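Local structure of DNA damage response protein Rtt109, putative (Neosartorya fumigata, 5ZB9) at residues I72-E77 and L114-F119; V91-S96 and Q145-G150. The protein probably transfers the acetyl group of acetyl-CoA to lysine side chains of histones, histone H3 among them, in the response to DNA damage. One frame throughout, in Å; residues are numbered along the deposited sequence.

After helix 9-16 and strands 22-35 and 50-61 the chain enters strand 71-82, turns back into its antiparallel neighbour 86-96, and then reaches helix 111-127. Contact 1 (72-77 with 114-119) closes that excursion by laying the helix against the sheet. Contact 2 (91-96 with 145-150) starts inside this loop and ends beyond it, after strand 133-140, so the two closures cross. They are joined directly: the backbone N of Gly75 bonds to Asp95 O, and the Glu77 carboxylate reaches Ser92 OG. Contact 1 thus ties strand to helix, contact 2 ties the adjacent strand to the segment leading toward helix 162-177, and residues of the CoA site lie within or beside both.

Contact 1: I72-E77 and L114-F119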
loop_
_atom_site.group_PDB
_atom_site.type_symbol
_atom_site.label_atom_id
_atom_site.label_comp_id
_atom_site.label_asym_id
_atom_site.label_seq_id
_atom_site.Cartn_x
_atom_site.Cartn_y
_atom_site.Cartn_z
ATOM N N ILE A 72 12.660 12.539 13.359
ATOM C CA ILE A 72 11.935 11.612 12.505
ATOM C C ILE A 72 12.864 10.999 11.461
ATOM O O ILE A 72 13.600 11.711 10.786
ATOM C CB ILE A 72 10.759 12.314 11.804
ATOM C CG1 ILE A 72 9.645 12.606 12.807
ATOM C CG2 ILE A 72 10.229 11.468 10.661
ATOM C CD1 ILE A 72 8.529 13.436 12.225
ATOM N N ILE A 73 12.829 9.679 11.326
ATOM C CA ILE A 73 13.656 9.013 10.328
ATOM C C ILE A 73 12.845 8.402 9.188
ATOM O O ILE A 73 13.393 8.084 8.134
ATOM C CB ILE A 73 14.508 7.902 10.955
ATOM C CG1 ILE A 73 13.606 6.835 11.577
ATOM C CG2 ILE A 73 15.464 8.487 11.974
ATOM C CD1 ILE A 73 14.297 5.519 11.804
ATOM N N PHE A 74 11.542 8.243 9.387
ATOM C CA PHE A 74 10.736 7.531 8.413
ATOM C C PHE A 74 9.267 7.862 8.566
ATOM O O PHE A 74 8.775 8.028 9.675
ATOM C CB PHE A 74 10.951 6.022 8.552
ATOM C CG PHE A 74 10.318 5.212 7.457
ATOM C CD1 PHE A 74 10.790 5.295 6.150
ATOM C CD2 PHE A 74 9.267 4.349 7.731
ATOM C CE1 PHE A 74 10.212 4.541 5.129
ATOM C CE2 PHE A 74 8.689 3.589 6.721
ATOM C CZ PHE A 74 9.162 3.686 5.417
ATOM N N GLY A 75 8.570 7.963 7.444
ATOM C CA GLY A 75 7.141 8.193 7.463
ATOM C C GLY A 75 6.450 7.326 6.429
ATOM O O GLY A 75 6.901 7.232 5.282
ATOM N N ILE A 76 5.362 6.677 6.822
ATOM C CA ILE A 76 4.625 5.863 5.869
ATOM C C ILE A 76 3.127 6.056 6.041
ATOM O O ILE A 76 2.592 5.932 7.150
ATOM C CB ILE A 76 5.006 4.362 5.991
ATOM C CG1 ILE A 76 4.159 3.515 5.054
ATOM C CG2 ILE A 76 4.902 3.861 7.435
ATOM C CD1 ILE A 76 4.652 2.100 4.942
ATOM N N GLU A 77 2.458 6.410 4.943
ATOM C CA GLU A 77 1.009 6.538 4.956
ATOM C C GLU A 77 0.380 5.351 4.255
ATOM O O GLU A 77 0.816 4.947 3.180
ATOM C CB GLU A 77 0.546 7.835 4.293
ATOM C CG GLU A 77 -0.972 8.027 4.368
ATOM C CD GLU A 77 -1.452 9.328 3.735
ATOM O OE1 GLU A 77 -2.078 10.144 4.448
ATOM O OE2 GLU A 77 -1.221 9.530 2.523
ATOM N N LEU A 114 12.107 -3.330 7.715
ATOM C CA LEU A 114 11.491 -4.012 8.855
ATOM C C LEU A 114 10.262 -3.268 9.372
ATOM O O LEU A 114 9.223 -3.875 9.661
ATOM C CB LEU A 114 12.510 -4.188 9.977
ATOM C CG LEU A 114 13.572 -5.250 9.693
ATOM C CD1 LEU A 114 14.558 -5.338 10.839
ATOM C CD2 LEU A 114 12.906 -6.596 9.447
ATOM N N ILE A 115 10.384 -1.948 9.471
ATOM C CA ILE A 115 9.284 -1.114 9.920
ATOM C C ILE A 115 8.091 -1.198 8.966
ATOM O O ILE A 115 6.966 -1.447 9.405
ATOM C CB ILE A 115 9.732 0.352 10.075
ATOM C CG1 ILE A 115 10.755 0.471 11.206
ATOM C CG2 ILE A 115 8.536 1.253 10.349
ATOM C CD1 ILE A 115 11.371 1.838 11.318
ATOM N N SER A 116 8.339 -1.003 7.671
ATOM C CA SER A 116 7.286 -1.056 6.654
ATOM C C SER A 116 6.546 -2.396 6.649
ATOM O O SER A 116 5.328 -2.440 6.526
ATOM C CB SER A 116 7.878 -0.803 5.263
ATOM O OG SER A 116 8.626 0.397 5.236
ATOM N N ASN A 117 7.315 -3.476 6.751
ATOM C CA ASN A 117 6.818 -4.843 6.868
ATOM C C ASN A 117 5.901 -4.989 8.091
ATOM O O ASN A 117 4.777 -5.486 7.994
ATOM C CB ASN A 117 8.032 -5.790 6.949
ATOM C CG ASN A 117 7.666 -7.269 6.921
ATOM O OD1 ASN A 117 6.582 -7.680 7.317
ATOM N ND2 ASN A 117 8.604 -8.079 6.464
ATOM N N ALA A 118 6.388 -4.535 9.240
ATOM C CA ALA A 118 5.656 -4.654 10.493
ATOM C C ALA A 118 4.363 -3.854 10.473
ATOM O O ALA A 118 3.328 -4.340 10.916
ATOM C CB ALA A 118 6.535 -4.209 11.659
ATOM N N PHE A 119 4.425 -2.629 9.961
ATOM C CA PHE A 119 3.241 -1.771 9.866
ATOM C C PHE A 119 2.165 -2.381 8.953
ATOM O O PHE A 119 0.993 -2.448 9.327
ATOM C CB PHE A 119 3.638 -0.370 9.378
ATOM C CG PHE A 119 2.559 0.669 9.543
ATOM C CD1 PHE A 119 1.829 0.757 10.719
ATOM C CD2 PHE A 119 2.289 1.575 8.523
ATOM C CE1 PHE A 119 0.835 1.724 10.869
ATOM C CE2 PHE A 119 1.303 2.538 8.663
ATOM C CZ PHE A 119 0.573 2.613 9.837
#
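Phe74 is the first residue of strand 72-77 to meet helix 114-119 closely, its ring extending to Ile115 and Ser116. Ile73 and Phe74 together face Val59 of strand 50-61 in a classic beta bulge. With CG anti to the backbone N (chi1 -171°), Phe74 reaches out from the strand: CD2 of Phe74 lies 4.1 Å from CG2 of Ile115, and farther along the ring CZ comes to 3.3 Å from Ser116 OG. The Phe74 and Ile115 side chains run past each other in opposite directions. Ser116 OG meets the ring obliquely, while its hydrogen bond goes back to Leu112 O within the same helix, so this buried hydroxyl is satisfied beside an aromatic neighbour.

Two residues on, Ile76 again points at the helix. The CG2 methyl of Ile76 packs obliquely on the Phe119 ring, 3.6 Å from CD2, whereas Ile76 CD1 extends toward Ser116 and stays 4.3 Å from its OG. Phe119 also makes an edge-to-face pair with His27. No hydrogen bond joins the two segments; their axes are 10.0 Å apart at closest approach and run at 31°. Leu13 of helix 9-16 touches Ile115, and Trp168 of helix 162-177 touches Ser116. This is a helix laid on a beta-sheet in the histone acetyltransferase core, next to the CoA site to which Leu112 and Trp168 belong.

Contact 2: V91-S96 and Q145-G150; sequences VSKADS and QYLFPG. With GOL (glycerol), chain B.
Ala94 meets the irregular segment 145-150 through its backbone N, on strand 91-96, which carries a classic beta bulge at Ser92 and Lys93 facing Glu77; the chains come nearest at Asp95 and Leu147, whose CA atoms are 6.3 Å apart. The Gln145 side chain, bent at chi2 (-91°), runs back along the strand, from beside Asp95 toward Lys93: Ala94 N donates to Gln145 OE1 over 3.2 Å at a nearly straight 166°, approaching from above the carbonyl plane. Gln145 NE2 donates to O2 of a glycerol, probably from the crystallisation liquor, at 3.0 Å; the same O2 bonds Ser92 O.

Lys93 extends beyond CG to Tyr146, placing NZ over the ring face, 4.9 Å from its centroid, in a cation-pi contact, with CE off-centre in a CH-pi contact. That ammonium also forms a salt bridge with Glu77, while Tyr146, poorly ordered, bonds Asp261 through OH. Asp95 slides past Gln145, its OD2 3.3 Å from CB of Gln145; its OD1 accepts from Ser96 N and pairs with Lys157. Beyond it, CE2 of Phe148 brings the ring edge to 3.4 Å from Asp95 O, and Leu147 CB covers one ring face.

Ala94 and Ser96 belong to the CoA site. The strand pairs with 71-82 and 133-140, Ser96 touches helix 111-127, Ala94 touches helix 162-177, and helix 421-432 packs against Lys93, Tyr146 and Phe148.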
loop_
_atom_site.group_PDB
_atom_site.type_symbol
_atom_site.label_atom_id
_atom_site.label_comp_id
_atom_site.label_asym_id
_atom_site.label_seq_id
_atom_site.Cartn_x
_atom_site.Cartn_y
_atom_site.Cartn_z
ATOM N N VAL A 91 -0.508 1.522 0.058
ATOM C CA VAL A 91 0.552 2.418 0.510
ATOM C C VAL A 91 0.543 3.677 -0.352
ATOM O O VAL A 91 0.738 3.596 -1.563
ATOM C CB VAL A 91 1.937 1.752 0.430
ATOM C CG1 VAL A 91 3.004 2.664 1.024
ATOM C CG2 VAL A 91 1.916 0.394 1.120
ATOM N N SER A 92 0.306 4.832 0.257
ATOM C CA SER A 92 0.219 6.060 -0.516
ATOM C C SER A 92 1.503 6.866 -0.437
ATOM O O SER A 92 1.860 7.558 -1.386
ATOM C CB SER A 92 -0.960 6.910 -0.050
ATOM O OG SER A 92 -0.880 7.166 1.338
ATOM N N LYS A 93 2.205 6.761 0.686
ATOM C CA LYS A 93 3.418 7.547 0.917
ATOM C C LYS A 93 4.428 6.768 1.745
ATOM O O LYS A 93 4.062 6.036 2.668
ATOM C CB LYS A 93 3.087 8.867 1.637
ATOM C CG LYS A 93 2.250 9.851 0.841
ATOM C CD LYS A 93 1.617 10.919 1.739
ATOM C CE LYS A 93 0.626 11.762 0.943
ATOM N NZ LYS A 93 -0.330 12.505 1.807
ATOM N N ALA A 94 5.702 6.944 1.430
ATOM C CA ALA A 94 6.771 6.356 2.222
ATOM C C ALA A 94 8.063 7.082 1.916
ATOM O O ALA A 94 8.559 7.025 0.796
ATOM C CB ALA A 94 6.911 4.874 1.940
ATOM N N ASP A 95 8.599 7.783 2.908
ATOM C CA ASP A 95 9.836 8.521 2.719
ATOM C C ASP A 95 10.702 8.422 3.956
ATOM O O ASP A 95 10.211 8.131 5.044
ATOM C CB ASP A 95 9.547 9.990 2.396
ATOM C CG ASP A 95 10.574 10.593 1.439
ATOM O OD1 ASP A 95 11.573 9.908 1.114
ATOM O OD2 ASP A 95 10.377 11.755 1.013
ATOM N N SER A 96 11.997 8.648 3.781
ATOM C CA SER A 96 12.918 8.738 4.906
ATOM C C SER A 96 13.445 10.155 4.961
ATOM O O SER A 96 13.217 10.935 4.043
ATOM C CB SER A 96 14.066 7.749 4.765
ATOM O OG SER A 96 14.842 8.079 3.630
ATOM N N GLN A 145 8.261 12.369 -3.189
ATOM C CA GLN A 145 7.371 12.074 -2.068
ATOM C C GLN A 145 7.096 13.359 -1.278
ATOM O O GLN A 145 8.012 14.146 -1.020
ATOM C CB GLN A 145 7.974 10.994 -1.155
ATOM C CG GLN A 145 8.201 9.627 -1.821
ATOM C CD GLN A 145 7.011 8.665 -1.683
ATOM O OE1 GLN A 145 5.996 8.986 -1.060
ATOM N NE2 GLN A 145 7.141 7.475 -2.269
ATOM N N TYR A 146 5.828 13.580 -0.939
ATOM C CA TYR A 146 5.401 14.768 -0.203
ATOM C C TYR A 146 6.208 14.986 1.072
ATOM O O TYR A 146 6.676 16.091 1.355
ATOM C CB TYR A 146 3.921 14.661 0.189
ATOM C CG TYR A 146 2.927 14.619 -0.953
ATOM C CD1 TYR A 146 2.116 15.715 -1.227
ATOM C CD2 TYR A 146 2.779 13.479 -1.736
ATOM C CE1 TYR A 146 1.194 15.684 -2.262
ATOM C CE2 TYR A 146 1.860 13.437 -2.773
ATOM C CZ TYR A 146 1.071 14.543 -3.032
ATOM O OH TYR A 146 0.156 14.512 -4.061
ATOM N N LEU A 147 6.382 13.896 1.810
ATOM C CA LEU A 147 6.564 13.925 3.255
ATOM C C LEU A 147 7.578 14.903 3.818
ATOM O O LEU A 147 7.213 15.766 4.605
ATOM C CB LEU A 147 6.911 12.523 3.748
ATOM C CG LEU A 147 5.683 11.628 3.873
ATOM C CD1 LEU A 147 6.040 10.350 4.607
ATOM C CD2 LEU A 147 4.555 12.367 4.578
ATOM N N PHE A 148 8.841 14.769 3.447
ATOM C CA PHE A 148 9.886 15.504 4.159
ATOM C C PHE A 148 10.689 16.438 3.255
ATOM O O PHE A 148 11.720 16.052 2.709
ATOM C CB PHE A 148 10.817 14.516 4.862
ATOM C CG PHE A 148 10.095 13.532 5.729
ATOM C CD1 PHE A 148 9.330 13.969 6.802
ATOM C CD2 PHE A 148 10.174 12.169 5.474
ATOM C CE1 PHE A 148 8.658 13.070 7.611
ATOM C CE2 PHE A 148 9.510 11.263 6.284
ATOM C CZ PHE A 148 8.744 11.718 7.354
ATOM N N PRO A 149 10.216 17.682 3.110
ATOM C CA PRO A 149 10.871 18.632 2.208
ATOM C C PRO A 149 12.231 19.085 2.723
ATOM O O PRO A 149 12.420 19.342 3.915
ATOM C CB PRO A 149 9.884 19.805 2.160
ATOM C CG PRO A 149 8.580 19.212 2.594
ATOM C CD PRO A 149 8.969 18.238 3.657
ATOM N N GLY A 150 13.184 19.172 1.806
ATOM C CA GLY A 150 14.517 19.606 2.154
ATOM C C GLY A 150 15.401 18.447 2.561
ATOM O O GLY A 150 16.630 18.544 2.489
HETATM C C1 GOL B . 4.952 3.808 -2.409
HETATM O O1 GOL B . 5.947 4.002 -3.401
HETATM C C2 GOL B . 3.860 4.873 -2.494
HETATM O O2 GOL B . 4.441 6.145 -2.636
HETATM C C3 GOL B . 2.979 4.621 -3.709
HETATM O O3 GOL B . 2.419 3.324 -3.662
#